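Local coordinates for protein beta-galactosidase (Trichoderma reesei, PDB 3OG2) that probably hydrolyses terminal non-reducing beta-D-galactose residues from beta-D-galactosides, as a family 35 glycoside hydrolase, at residues H48-P53 / Y76-L81; I452-Y457 / A469-W474; K629-S634 / W641-A646; F729-G734 / G803-A808. All blocks are in the same frame, centred on the assembly; numbering follows the deposited sequence.

Contact 1: H48-P53 / Y76-L81; sequences HPFRLP and YVDWAL
H48 and F50 face Y76 and D78 where the chain runs out of the neighbouring parallel strands 38-47 and 72-76 of the TIM barrel; the CA atoms of H48 and Y76 lie 5.6 Å apart, and no hydrogen bond joins the segments. The F50 ring fills the middle. CB of D78 sits over the centre of one face, 3.7 Å from the ring centroid, and CB of H48 covers the opposite face nearer the rim. The ring edge meets the backbone of Y76, with CE2 of F50 3.5 Å from O of Y76. This oxygen is buried there without a hydrogen-bond partner. F50 holds CG between its backbone N and carbonyl carbon (chi1 55°), which turns the ring between D78 and H48. CB of F50 packs 3.6 Å from CD1 of L81. With an alanine in place of F50, a gap would probably open between H48 and D78, and CD1 of L81 would lose its packing on the ring. The imidazole of H48 and the ring of Y76 run side by side, planes 42° apart, with NE2 of H48 3.2 Å from CD2 of Y76. R51 NH1 donates to ND1 of H48 in the imidazole plane, at 2.9 Å, and E46 takes NE2. Both ring nitrogens are thus held, fixing the imidazole's rotation. Y76, a galactose-binding residue, bonds N179 through OH; H48 and F50 probably form a second shell that helps position it.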
loop_
_atom_site.group_PDB
_atom_site.type_symbol
_atom_site.label_atom_id
_atom_site.label_comp_id
_atom_site.label_asym_id
_atom_site.label_seq_id
_atom_site.Cartn_x
_atom_site.Cartn_y
_atom_site.Cartn_z
ATOM N N HIS A 48 3.704 -1.353 -3.593
ATOM C CA HIS A 48 3.597 -1.154 -5.052
ATOM C C HIS A 48 4.704 -0.224 -5.481
ATOM O O HIS A 48 4.694 0.943 -5.127
ATOM C CB HIS A 48 2.262 -0.540 -5.429
ATOM C CG HIS A 48 1.128 -1.498 -5.126
ATOM N ND1 HIS A 48 -0.164 -1.123 -5.100
ATOM C CD2 HIS A 48 1.210 -2.840 -4.878
ATOM C CE1 HIS A 48 -0.884 -2.227 -4.806
ATOM N NE2 HIS A 48 -0.080 -3.271 -4.660
ATOM N N PRO A 49 5.714 -0.716 -6.205
ATOM C CA PRO A 49 6.900 0.114 -6.500
ATOM C C PRO A 49 6.522 1.391 -7.220
ATOM O O PRO A 49 7.157 2.430 -7.002
ATOM C CB PRO A 49 7.792 -0.791 -7.348
ATOM C CG PRO A 49 6.976 -1.957 -7.741
ATOM C CD PRO A 49 5.862 -2.101 -6.711
ATOM N N PHE A 50 5.503 1.338 -8.085
ATOM C CA PHE A 50 5.165 2.545 -8.832
ATOM C C PHE A 50 4.488 3.614 -8.004
ATOM O O PHE A 50 4.332 4.734 -8.516
ATOM C CB PHE A 50 4.282 2.135 -10.042
ATOM C CG PHE A 50 3.051 1.348 -9.643
ATOM C CD1 PHE A 50 1.892 2.011 -9.247
ATOM C CD2 PHE A 50 3.086 -0.059 -9.682
ATOM C CE1 PHE A 50 0.747 1.318 -8.848
ATOM C CE2 PHE A 50 1.943 -0.732 -9.255
ATOM C CZ PHE A 50 0.797 -0.077 -8.832
ATOM N N ARG A 51 4.104 3.307 -6.770
ATOM C CA ARG A 51 3.500 4.316 -5.876
ATOM C C ARG A 51 4.542 5.010 -4.983
ATOM O O ARG A 51 4.182 5.865 -4.179
ATOM C CB ARG A 51 2.430 3.663 -5.024
ATOM C CG ARG A 51 1.120 3.562 -5.868
ATOM C CD ARG A 51 0.068 2.711 -5.187
ATOM N NE ARG A 51 -1.293 3.069 -5.628
ATOM C CZ ARG A 51 -2.258 2.211 -5.904
ATOM N NH1 ARG A 51 -2.101 0.889 -5.929
ATOM N NH2 ARG A 51 -3.430 2.765 -6.197
ATOM N N LEU A 52 5.833 4.726 -5.209
ATOM C CA LEU A 52 6.935 5.360 -4.480
ATOM C C LEU A 52 8.078 5.527 -5.476
ATOM O O LEU A 52 8.944 4.632 -5.566
ATOM C CB LEU A 52 7.355 4.521 -3.252
ATOM C CG LEU A 52 8.505 5.146 -2.444
ATOM C CD1 LEU A 52 8.192 6.531 -1.960
ATOM C CD2 LEU A 52 8.829 4.233 -1.261
ATOM N N PRO A 53 8.065 6.598 -6.261
ATOM C CA PRO A 53 9.048 6.759 -7.355
ATOM C C PRO A 53 10.355 7.323 -6.844
ATOM O O PRO A 53 10.918 8.274 -7.428
ATOM C CB PRO A 53 8.316 7.721 -8.294
ATOM C CG PRO A 53 7.539 8.625 -7.344
ATOM C CD PRO A 53 7.067 7.672 -6.239
ATOM N N TYR A 76 2.475 -5.338 -7.243
ATOM C CA TYR A 76 1.910 -5.213 -8.576
ATOM C C TYR A 76 2.912 -4.497 -9.473
ATOM O O TYR A 76 3.752 -3.703 -8.987
ATOM C CB TYR A 76 0.612 -4.398 -8.538
ATOM C CG TYR A 76 -0.632 -5.144 -8.104
ATOM C CD1 TYR A 76 -0.957 -6.438 -8.566
ATOM C CD2 TYR A 76 -1.535 -4.460 -7.277
ATOM C CE1 TYR A 76 -2.159 -7.045 -8.146
ATOM C CE2 TYR A 76 -2.715 -5.067 -6.875
ATOM C CZ TYR A 76 -3.009 -6.349 -7.315
ATOM O OH TYR A 76 -4.179 -6.906 -6.871
ATOM N N VAL A 77 2.720 -4.703 -10.778
ATOM C CA VAL A 77 3.317 -3.836 -11.809
ATOM C C VAL A 77 2.171 -3.214 -12.579
ATOM O O VAL A 77 1.193 -3.939 -12.885
ATOM C CB VAL A 77 4.239 -4.609 -12.757
ATOM C CG1 VAL A 77 4.869 -3.629 -13.743
ATOM C CG2 VAL A 77 5.273 -5.419 -12.001
ATOM N N ASP A 78 2.233 -1.911 -12.861
ATOM C CA ASP A 78 1.153 -1.202 -13.544
ATOM C C ASP A 78 1.508 -1.022 -15.007
ATOM O O ASP A 78 2.344 -0.167 -15.376
ATOM C CB ASP A 78 0.956 0.145 -12.821
ATOM C CG ASP A 78 -0.182 0.937 -13.372
ATOM O OD1 ASP A 78 -0.833 0.582 -14.371
ATOM O OD2 ASP A 78 -0.484 2.033 -12.754
ATOM N N TRP A 79 0.850 -1.810 -15.862
ATOM C CA TRP A 79 1.125 -1.807 -17.307
ATOM C C TRP A 79 0.971 -0.397 -17.873
ATOM O O TRP A 79 1.777 0.015 -18.731
ATOM C CB TRP A 79 0.124 -2.810 -17.930
ATOM C CG TRP A 79 0.118 -2.920 -19.416
ATOM C CD1 TRP A 79 1.025 -2.453 -20.368
ATOM C CD2 TRP A 79 -0.914 -3.588 -20.166
ATOM N NE1 TRP A 79 0.601 -2.796 -21.622
ATOM C CE2 TRP A 79 -0.584 -3.490 -21.534
ATOM C CE3 TRP A 79 -2.081 -4.252 -19.805
ATOM C CZ2 TRP A 79 -1.378 -4.033 -22.533
ATOM C CZ3 TRP A 79 -2.879 -4.795 -20.781
ATOM C CH2 TRP A 79 -2.520 -4.676 -22.136
ATOM N N ALA A 80 -0.036 0.345 -17.452
ATOM C CA ALA A 80 -0.332 1.668 -18.023
ATOM C C ALA A 80 0.877 2.611 -17.898
ATOM O O ALA A 80 0.993 3.533 -18.704
ATOM C CB ALA A 80 -1.533 2.296 -17.318
ATOM N N LEU A 81 1.756 2.389 -16.898
ATOM C CA LEU A 81 2.963 3.256 -16.787
ATOM C C LEU A 81 4.109 2.802 -17.664
ATOM O O LEU A 81 4.993 3.633 -17.920
ATOM C CB LEU A 81 3.407 3.274 -15.308
ATOM C CG LEU A 81 2.401 4.011 -14.375
ATOM C CD1 LEU A 81 2.828 3.761 -12.927
ATOM C CD2 LEU A 81 2.371 5.484 -14.700
#

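Contact 2: I452-Y457 / A469-W474; sequences IHVTDY and AEIFTW
Y457 and W474 meet almost at right angles, their ring planes 87° apart. The hydroxyl of Y457 lies at the edge of the indole, in its plane, and NE1 of W474 makes a weak bond to OH of Y457 at 3.3 Å. Each group has a further partner: S372 for the hydroxyl and the carbonyl of V371 for the indole N-H. I471 points CD1 at one face of the Y457 ring, over its centre and 4.0 Å from the centroid. The same methyl touches CG2 of V454 at 3.8 Å, so it is wedged between valine and tyrosine. Y457 carries CG anti to the backbone N (chi1 -179°), which stretches the ring across to I471 and W474. At the other end, E470 crosses I452 at about a right angle. N of I452 donates to OE2 of E470 at 2.9 Å, coming from above the carboxylate plane. K309 forms a salt bridge with that oxygen. One water links O of I452 to O of A469. The contact packs two beta sheets of domain 2 together. Strand 450-459 lies between 406-412 and 462-467 in one sheet; strand 470-476 is the outermost strand of the other, next to 481-487.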
loop_
_atom_site.group_PDB
_atom_site.type_symbol
_atom_site.label_atom_id
_atom_site.label_comp_id
_atom_site.label_asym_id
_atom_site.label_seq_id
_atom_site.Cartn_x
_atom_site.Cartn_y
_atom_site.Cartn_z
ATOM N N ILE A 452 -3.323 -16.679 21.288
ATOM C CA ILE A 452 -2.905 -18.028 20.965
ATOM C C ILE A 452 -2.218 -18.610 22.198
ATOM O O ILE A 452 -1.198 -18.131 22.674
ATOM C CB ILE A 452 -1.988 -18.085 19.733
ATOM C CG1 ILE A 452 -2.443 -17.041 18.709
ATOM C CG2 ILE A 452 -1.915 -19.512 19.191
ATOM C CD1 ILE A 452 -2.707 -17.523 17.295
ATOM N N HIS A 453 -2.828 -19.680 22.745
ATOM C CA HIS A 453 -2.216 -20.461 23.820
ATOM C C HIS A 453 -1.538 -21.664 23.179
ATOM O O HIS A 453 -1.954 -22.108 22.105
ATOM C CB HIS A 453 -3.228 -20.912 24.851
ATOM C CG HIS A 453 -4.027 -19.798 25.451
ATOM N ND1 HIS A 453 -3.507 -18.550 25.776
ATOM C CD2 HIS A 453 -5.313 -19.737 25.821
ATOM C CE1 HIS A 453 -4.468 -17.782 26.313
ATOM N NE2 HIS A 453 -5.584 -18.490 26.338
ATOM N N VAL A 454 -0.484 -22.193 23.803
ATOM C CA VAL A 454 0.231 -23.319 23.220
ATOM C C VAL A 454 0.440 -24.440 24.224
ATOM O O VAL A 454 0.482 -24.231 25.432
ATOM C CB VAL A 454 1.623 -22.888 22.671
ATOM C CG1 VAL A 454 1.482 -21.870 21.535
ATOM C CG2 VAL A 454 2.509 -22.295 23.746
ATOM N N THR A 455 0.576 -25.659 23.691
ATOM C CA THR A 455 1.037 -26.789 24.502
ATOM C C THR A 455 2.201 -27.501 23.786
ATOM O O THR A 455 2.267 -27.526 22.528
ATOM C CB THR A 455 -0.057 -27.799 24.906
ATOM O OG1 THR A 455 -0.549 -28.461 23.749
ATOM C CG2 THR A 455 -1.249 -27.120 25.602
ATOM N N ASP A 456 3.102 -28.092 24.562
ATOM C CA ASP A 456 4.300 -28.757 24.092
ATOM C C ASP A 456 4.987 -27.958 22.997
ATOM O O ASP A 456 5.242 -28.418 21.869
ATOM C CB ASP A 456 3.965 -30.166 23.572
ATOM C CG ASP A 456 3.553 -30.993 24.796
ATOM O OD1 ASP A 456 4.433 -31.261 25.664
ATOM O OD2 ASP A 456 2.378 -31.354 24.911
ATOM N N TYR A 457 5.269 -26.694 23.335
ATOM C CA TYR A 457 5.875 -25.763 22.387
ATOM C C TYR A 457 7.374 -25.836 22.543
ATOM O O TYR A 457 7.903 -25.527 23.635
ATOM C CB TYR A 457 5.338 -24.360 22.691
ATOM C CG TYR A 457 5.887 -23.314 21.754
ATOM C CD1 TYR A 457 7.087 -22.630 22.073
ATOM C CD2 TYR A 457 5.251 -23.009 20.553
ATOM C CE1 TYR A 457 7.610 -21.680 21.220
ATOM C CE2 TYR A 457 5.765 -22.044 19.713
ATOM C CZ TYR A 457 6.934 -21.379 20.059
ATOM O OH TYR A 457 7.480 -20.435 19.221
ATOM N N ALA A 469 0.438 -17.196 28.170
ATOM C CA ALA A 469 0.976 -15.957 27.595
ATOM C C ALA A 469 1.468 -16.187 26.186
ATOM O O ALA A 469 1.913 -17.299 25.856
ATOM C CB ALA A 469 2.156 -15.534 28.496
ATOM N N GLU A 470 1.432 -15.134 25.383
ATOM C CA GLU A 470 1.836 -15.265 23.998
ATOM C C GLU A 470 3.332 -15.138 23.848
ATOM O O GLU A 470 4.015 -14.478 24.632
ATOM C CB GLU A 470 1.058 -14.196 23.190
ATOM C CG GLU A 470 -0.443 -14.589 23.196
ATOM C CD GLU A 470 -1.294 -13.740 22.288
ATOM O OE1 GLU A 470 -1.607 -12.569 22.666
ATOM O OE2 GLU A 470 -1.639 -14.272 21.196
ATOM N N ILE A 471 3.852 -15.816 22.844
ATOM C CA ILE A 471 5.280 -15.814 22.582
ATOM C C ILE A 471 5.597 -14.703 21.599
ATOM O O ILE A 471 4.966 -14.609 20.539
ATOM C CB ILE A 471 5.684 -17.164 21.979
ATOM C CG1 ILE A 471 5.563 -18.278 23.006
ATOM C CG2 ILE A 471 7.119 -17.148 21.435
ATOM C CD1 ILE A 471 4.599 -19.339 22.749
ATOM N N PHE A 472 6.526 -13.851 21.957
ATOM C CA PHE A 472 7.057 -12.831 21.041
ATOM C C PHE A 472 8.205 -13.429 20.225
ATOM O O PHE A 472 8.208 -13.392 18.998
ATOM C CB PHE A 472 7.483 -11.573 21.833
ATOM C CG PHE A 472 8.203 -10.622 20.902
ATOM C CD1 PHE A 472 7.479 -9.916 19.926
ATOM C CD2 PHE A 472 9.570 -10.432 20.988
ATOM C CE1 PHE A 472 8.142 -9.050 19.073
ATOM C CE2 PHE A 472 10.229 -9.560 20.119
ATOM C CZ PHE A 472 9.515 -8.847 19.169
ATOM N N THR A 473 9.199 -14.002 20.897
ATOM C CA THR A 473 10.311 -14.644 20.202
ATOM C C THR A 473 11.015 -15.576 21.156
ATOM O O THR A 473 10.776 -15.526 22.396
ATOM C CB THR A 473 11.302 -13.604 19.628
ATOM O OG1 THR A 473 12.116 -14.241 18.634
ATOM C CG2 THR A 473 12.238 -13.035 20.701
ATOM N N TRP A 474 11.893 -16.398 20.611
ATOM C CA TRP A 474 12.831 -17.127 21.485
ATOM C C TRP A 474 14.039 -17.434 20.611
ATOM O O TRP A 474 13.896 -17.482 19.383
ATOM C CB TRP A 474 12.233 -18.404 22.081
ATOM C CG TRP A 474 11.891 -19.432 21.048
ATOM C CD1 TRP A 474 10.675 -19.571 20.434
ATOM C CD2 TRP A 474 12.743 -20.440 20.501
ATOM N NE1 TRP A 474 10.718 -20.606 19.531
ATOM C CE2 TRP A 474 11.971 -21.153 19.549
ATOM C CE3 TRP A 474 14.090 -20.774 20.730
ATOM C CZ2 TRP A 474 12.530 -22.202 18.843
ATOM C CZ3 TRP A 474 14.650 -21.834 20.013
ATOM C CH2 TRP A 474 13.843 -22.530 19.072
HETATM O O HOH W 1 1.897 -17.280 21.282
HETATM O O HOH W 2 1.108 -18.817 23.536
#

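Contact 3: K629-S634 / W641-A646; sequences KELGYS and WIAHPA
S634 and I642 form an antiparallel hydrogen-bonded pair in a beta hairpin, and both bonds between them are short. N of S634 donates to O of I642 at 2.8 Å, nearly straight (171°) but tilted from the carbonyl plane. The return bond, from N of I642 to O of S634, is also 2.8 Å and lies in the carbonyl plane. Farther along, the strands part and water takes over. One water gives a hydrogen to O of G632 and accepts from N of H644 at 2.9 Å. Another accepts from N of A646 at 2.8 Å and only weakly from NZ of K629. The Y633 hydroxyl bonds the carbonyl of S622. The Y633 ring stacks face to face on the six-membered ring of W641, centroids 3.8 Å apart and planes at 12°. With chi1 near 52°, the Y633 ring swings back over its own backbone and lies flat on the indole. An alanine at W641 is likely to strip the Y633 ring of the surface it lies on, leaving the hydroxyl bond to S622 to hold it. On the same side, CD1 of L631 reaches CB of A643 at 4.1 Å and rests on P645. Within the domain 3 sheet, strand 641-643 is flanked by 629-635 and 612-615. Strand 623-626 lies on the other side of 629-635, and its L624 touches L631, W641 and A643.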
loop_
_atom_site.group_PDB
_atom_site.type_symbol
_atom_site.label_atom_id
_atom_site.label_comp_id
_atom_site.label_asym_id
_atom_site.label_seq_id
_atom_site.Cartn_x
_atom_site.Cartn_y
_atom_site.Cartn_z
ATOM N N LYS A 629 28.347 4.827 15.310
ATOM C CA LYS A 629 29.057 5.495 16.385
ATOM C C LYS A 629 29.273 4.489 17.512
ATOM O O LYS A 629 28.317 3.914 18.054
ATOM C CB LYS A 629 28.220 6.667 16.913
ATOM C CG LYS A 629 27.946 7.892 16.060
ATOM C CD LYS A 629 27.051 8.895 16.774
ATOM C CE LYS A 629 27.644 9.624 17.966
ATOM N NZ LYS A 629 26.641 10.291 18.865
ATOM N N GLU A 630 30.528 4.248 17.879
ATOM C CA GLU A 630 30.804 3.316 18.964
ATOM C C GLU A 630 30.242 3.892 20.264
ATOM O O GLU A 630 30.240 5.095 20.451
ATOM C CB GLU A 630 32.312 3.028 19.094
ATOM C CG GLU A 630 32.499 1.679 19.802
ATOM C CD GLU A 630 33.735 1.520 20.646
ATOM O OE1 GLU A 630 34.772 2.062 20.183
ATOM O OE2 GLU A 630 33.712 0.862 21.721
ATOM N N LEU A 631 29.818 3.023 21.148
ATOM C CA LEU A 631 29.466 3.463 22.502
ATOM C C LEU A 631 29.542 2.355 23.521
ATOM O O LEU A 631 29.498 1.175 23.230
ATOM C CB LEU A 631 28.094 4.087 22.540
ATOM C CG LEU A 631 26.890 3.125 22.505
ATOM C CD1 LEU A 631 25.672 3.965 22.756
ATOM C CD2 LEU A 631 26.888 2.379 21.186
ATOM N N GLY A 632 29.732 2.844 24.735
ATOM C CA GLY A 632 29.792 1.904 25.849
ATOM C C GLY A 632 28.430 1.419 26.241
ATOM O O GLY A 632 27.373 1.802 25.727
ATOM N N TYR A 633 28.461 0.541 27.217
ATOM C CA TYR A 633 27.215 -0.077 27.676
ATOM C C TYR A 633 27.418 -0.584 29.105
ATOM O O TYR A 633 28.550 -0.807 29.529
ATOM C CB TYR A 633 26.804 -1.230 26.726
ATOM C CG TYR A 633 27.918 -2.224 26.494
ATOM C CD1 TYR A 633 28.165 -3.264 27.375
ATOM C CD2 TYR A 633 28.752 -2.087 25.389
ATOM C CE1 TYR A 633 29.188 -4.146 27.153
ATOM C CE2 TYR A 633 29.801 -2.989 25.182
ATOM C CZ TYR A 633 30.007 -4.021 26.065
ATOM O OH TYR A 633 31.055 -4.908 25.868
ATOM N N SER A 634 26.343 -0.794 29.812
ATOM C CA SER A 634 26.299 -1.439 31.102
ATOM C C SER A 634 26.015 -2.920 30.843
ATOM O O SER A 634 25.260 -3.253 29.921
ATOM C CB SER A 634 25.167 -0.918 31.990
ATOM O OG SER A 634 25.243 0.490 32.206
ATOM N N TRP A 641 23.309 -6.177 27.376
ATOM C CA TRP A 641 23.972 -4.883 27.316
ATOM C C TRP A 641 22.933 -3.775 27.357
ATOM O O TRP A 641 21.959 -3.834 26.586
ATOM C CB TRP A 641 24.781 -4.764 26.054
ATOM C CG TRP A 641 25.992 -5.635 25.998
ATOM C CD1 TRP A 641 26.448 -6.509 26.931
ATOM C CD2 TRP A 641 26.891 -5.678 24.891
ATOM N NE1 TRP A 641 27.592 -7.090 26.450
ATOM C CE2 TRP A 641 27.907 -6.621 25.214
ATOM C CE3 TRP A 641 26.922 -5.014 23.646
ATOM C CZ2 TRP A 641 28.959 -6.900 24.328
ATOM C CZ3 TRP A 641 27.990 -5.317 22.789
ATOM C CH2 TRP A 641 28.966 -6.231 23.128
ATOM N N ILE A 642 23.140 -2.748 28.186
ATOM C CA ILE A 642 22.206 -1.618 28.200
ATOM C C ILE A 642 23.008 -0.385 27.783
ATOM O O ILE A 642 23.969 0.013 28.469
ATOM C CB ILE A 642 21.533 -1.406 29.547
ATOM C CG1 ILE A 642 20.797 -2.692 29.966
ATOM C CG2 ILE A 642 20.567 -0.232 29.469
ATOM C CD1 ILE A 642 21.324 -3.132 31.314
ATOM N N ALA A 643 22.594 0.173 26.672
ATOM C CA ALA A 643 23.309 1.306 26.066
ATOM C C ALA A 643 22.413 2.532 25.970
ATOM O O ALA A 643 21.170 2.421 25.964
ATOM C CB ALA A 643 23.871 0.865 24.723
ATOM N N HIS A 644 23.070 3.680 25.873
ATOM C CA HIS A 644 22.335 4.948 25.856
ATOM C C HIS A 644 22.813 5.790 24.692
ATOM O O HIS A 644 23.547 6.766 24.900
ATOM C CB HIS A 644 22.589 5.698 27.195
ATOM C CG HIS A 644 22.161 4.832 28.340
ATOM N ND1 HIS A 644 20.827 4.755 28.739
ATOM C CD2 HIS A 644 22.817 3.970 29.140
ATOM C CE1 HIS A 644 20.692 3.907 29.741
ATOM N NE2 HIS A 644 21.895 3.424 30.009
ATOM N N PRO A 645 22.468 5.415 23.473
ATOM C CA PRO A 645 22.898 6.213 22.316
ATOM C C PRO A 645 22.389 7.641 22.433
ATOM O O PRO A 645 21.315 7.972 22.978
ATOM C CB PRO A 645 22.265 5.507 21.116
ATOM C CG PRO A 645 21.202 4.637 21.691
ATOM C CD PRO A 645 21.601 4.287 23.100
ATOM N N ALA A 646 23.180 8.549 21.858
ATOM C CA ALA A 646 22.798 9.957 21.759
ATOM C C ALA A 646 21.538 10.053 20.926
ATOM O O ALA A 646 21.465 9.471 19.841
ATOM C CB ALA A 646 23.910 10.783 21.106
HETATM O O HOH W 3 25.676 7.771 20.957
HETATM O O HOH W 4 25.822 3.725 26.709
#

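Contact 4: F729-G734 / G803-A808; sequences FLSTQG and GILDYA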
loop_
_atom_site.group_PDB
_atom_site.type_symbol
_atom_site.label_atom_id
_atom_site.label_comp_id
_atom_site.label_asym_id
_atom_site.label_seq_id
_atom_site.Cartn_x
_atom_site.Cartn_y
_atom_site.Cartn_z
ATOM N N PHE A 729 -26.821 21.724 -25.185
ATOM C CA PHE A 729 -26.900 20.566 -24.301
ATOM C C PHE A 729 -25.529 19.958 -24.374
ATOM O O PHE A 729 -25.042 19.735 -25.509
ATOM C CB PHE A 729 -27.969 19.562 -24.789
ATOM C CG PHE A 729 -27.783 18.203 -24.148
ATOM C CD1 PHE A 729 -28.044 18.064 -22.793
ATOM C CD2 PHE A 729 -27.366 17.119 -24.905
ATOM C CE1 PHE A 729 -27.882 16.833 -22.201
ATOM C CE2 PHE A 729 -27.214 15.874 -24.317
ATOM C CZ PHE A 729 -27.494 15.738 -22.964
ATOM N N LEU A 730 -24.910 19.703 -23.255
ATOM C CA LEU A 730 -23.593 19.095 -23.239
ATOM C C LEU A 730 -23.478 18.016 -22.178
ATOM O O LEU A 730 -23.687 18.250 -21.000
ATOM C CB LEU A 730 -22.628 20.221 -22.949
ATOM C CG LEU A 730 -21.189 20.063 -23.214
ATOM C CD1 LEU A 730 -20.820 19.767 -24.677
ATOM C CD2 LEU A 730 -20.509 21.365 -22.764
ATOM N N SER A 731 -23.189 16.795 -22.599
ATOM C CA SER A 731 -23.027 15.663 -21.709
ATOM C C SER A 731 -21.553 15.343 -21.601
ATOM O O SER A 731 -20.924 14.983 -22.621
ATOM C CB SER A 731 -23.867 14.495 -22.242
ATOM O OG SER A 731 -23.747 13.366 -21.391
ATOM N N THR A 732 -20.992 15.568 -20.417
ATOM C CA THR A 732 -19.555 15.327 -20.198
ATOM C C THR A 732 -19.318 14.180 -19.262
ATOM O O THR A 732 -20.160 13.808 -18.431
ATOM C CB THR A 732 -18.842 16.613 -19.697
ATOM O OG1 THR A 732 -19.496 17.057 -18.472
ATOM C CG2 THR A 732 -18.874 17.732 -20.720
ATOM N N GLN A 733 -18.132 13.568 -19.342
ATOM C CA GLN A 733 -17.829 12.436 -18.474
ATOM C C GLN A 733 -16.353 12.501 -18.143
ATOM O O GLN A 733 -15.489 12.475 -19.048
ATOM C CB GLN A 733 -18.208 11.120 -19.151
ATOM C CG GLN A 733 -17.817 9.930 -18.261
ATOM C CD GLN A 733 -18.550 8.680 -18.669
ATOM O OE1 GLN A 733 -19.695 8.465 -18.226
ATOM N NE2 GLN A 733 -17.949 7.847 -19.530
ATOM N N GLY A 734 -16.035 12.537 -16.857
ATOM C CA GLY A 734 -14.640 12.582 -16.430
ATOM C C GLY A 734 -14.276 11.558 -15.371
ATOM O O GLY A 734 -13.152 11.557 -14.894
ATOM N N GLY A 803 -14.470 12.787 -21.761
ATOM C CA GLY A 803 -14.644 13.847 -22.730
ATOM C C GLY A 803 -16.131 14.156 -22.849
ATOM O O GLY A 803 -16.843 14.315 -21.838
ATOM N N ILE A 804 -16.580 14.300 -24.084
ATOM C CA ILE A 804 -17.966 14.695 -24.361
ATOM C C ILE A 804 -18.683 13.480 -24.912
ATOM O O ILE A 804 -18.316 12.943 -25.945
ATOM C CB ILE A 804 -18.025 15.884 -25.335
ATOM C CG1 ILE A 804 -17.350 17.122 -24.693
ATOM C CG2 ILE A 804 -19.459 16.184 -25.777
ATOM C CD1 ILE A 804 -17.057 18.239 -25.668
ATOM N N LEU A 805 -19.714 13.037 -24.178
ATOM C CA LEU A 805 -20.508 11.874 -24.599
ATOM C C LEU A 805 -21.549 12.263 -25.613
ATOM O O LEU A 805 -21.955 11.407 -26.422
ATOM C CB LEU A 805 -21.261 11.317 -23.359
ATOM C CG LEU A 805 -20.368 10.815 -22.247
ATOM C CD1 LEU A 805 -21.232 10.257 -21.119
ATOM C CD2 LEU A 805 -19.423 9.761 -22.783
ATOM N N ASP A 806 -22.101 13.467 -25.531
ATOM C CA ASP A 806 -23.203 13.842 -26.404
ATOM C C ASP A 806 -23.326 15.344 -26.319
ATOM O O ASP A 806 -22.890 15.986 -25.343
ATOM C CB ASP A 806 -24.536 13.227 -25.934
ATOM C CG ASP A 806 -25.586 13.160 -27.017
ATOM O OD1 ASP A 806 -25.303 13.576 -28.163
ATOM O OD2 ASP A 806 -26.680 12.644 -26.732
ATOM N N TYR A 807 -23.929 15.951 -27.318
ATOM C CA TYR A 807 -24.252 17.367 -27.299
ATOM C C TYR A 807 -25.359 17.636 -28.310
ATOM O O TYR A 807 -25.586 16.871 -29.221
ATOM C CB TYR A 807 -23.024 18.222 -27.644
ATOM C CG TYR A 807 -22.503 18.066 -29.045
ATOM C CD1 TYR A 807 -22.964 18.864 -30.120
ATOM C CD2 TYR A 807 -21.527 17.119 -29.333
ATOM C CE1 TYR A 807 -22.508 18.730 -31.408
ATOM C CE2 TYR A 807 -21.032 16.967 -30.621
ATOM C CZ TYR A 807 -21.532 17.759 -31.628
ATOM O OH TYR A 807 -21.016 17.614 -32.885
ATOM N N ALA A 808 -25.940 18.814 -28.155
ATOM C CA ALA A 808 -26.919 19.259 -29.148
ATOM C C ALA A 808 -26.890 20.788 -29.072
ATOM O O ALA A 808 -26.973 21.349 -27.969
ATOM C CB ALA A 808 -28.320 18.763 -28.867
#
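O of S731 takes two backbone N-H groups, from L805 at 2.8 Å and, more weakly, from D806 at 3.5 Å. This is a classic beta bulge in an antiparallel strand pair: L805 and D806 both face S731, and the register slips by one residue. Regular pairing holds on both sides of it. F729 and A808 exchange two bonds at one end, and Q733 and G803 two at the other. L730, T732, I804 and Y807 share one face of the sheet, where CD1 of L730 meets CG2 of I804 at 4.0 Å. F729, S731, Q733 and D806 point to the other face. There the hydroxyl of S731 bonds N762 of strand 760-767, adding to the backbone bonds between these two strands. OD2 of D806 lies at the edge of the F729 ring, 4.1 Å from CE2 of F729. The extra residue L805 lays its side chain across Q733, with CD1 of L805 3.7 Å from CB of Q733.

How the contacts relate
The four contacts follow one another along the chain; none touches another, and no two share a strand or helix. Contact 1 is the innermost and wholly buried, in the catalytic barrel, and includes a galactose-binding tyrosine. Contact 2 is also buried, but joins two sheets, so side chains and waters do the work. Contacts 3 and 4 are each made within one sheet, and backbone bonds lead: contact 3 has a single bonded pair at the surface and then water bridges, whereas the partly buried contact 4 is paired along its length except for a bulge. Rings differ too: an enclosed phenylalanine in contact 1, a methyl over a tyrosine face in contact 2, a face-to-face stack in contact 3, a lesser part in contact 4.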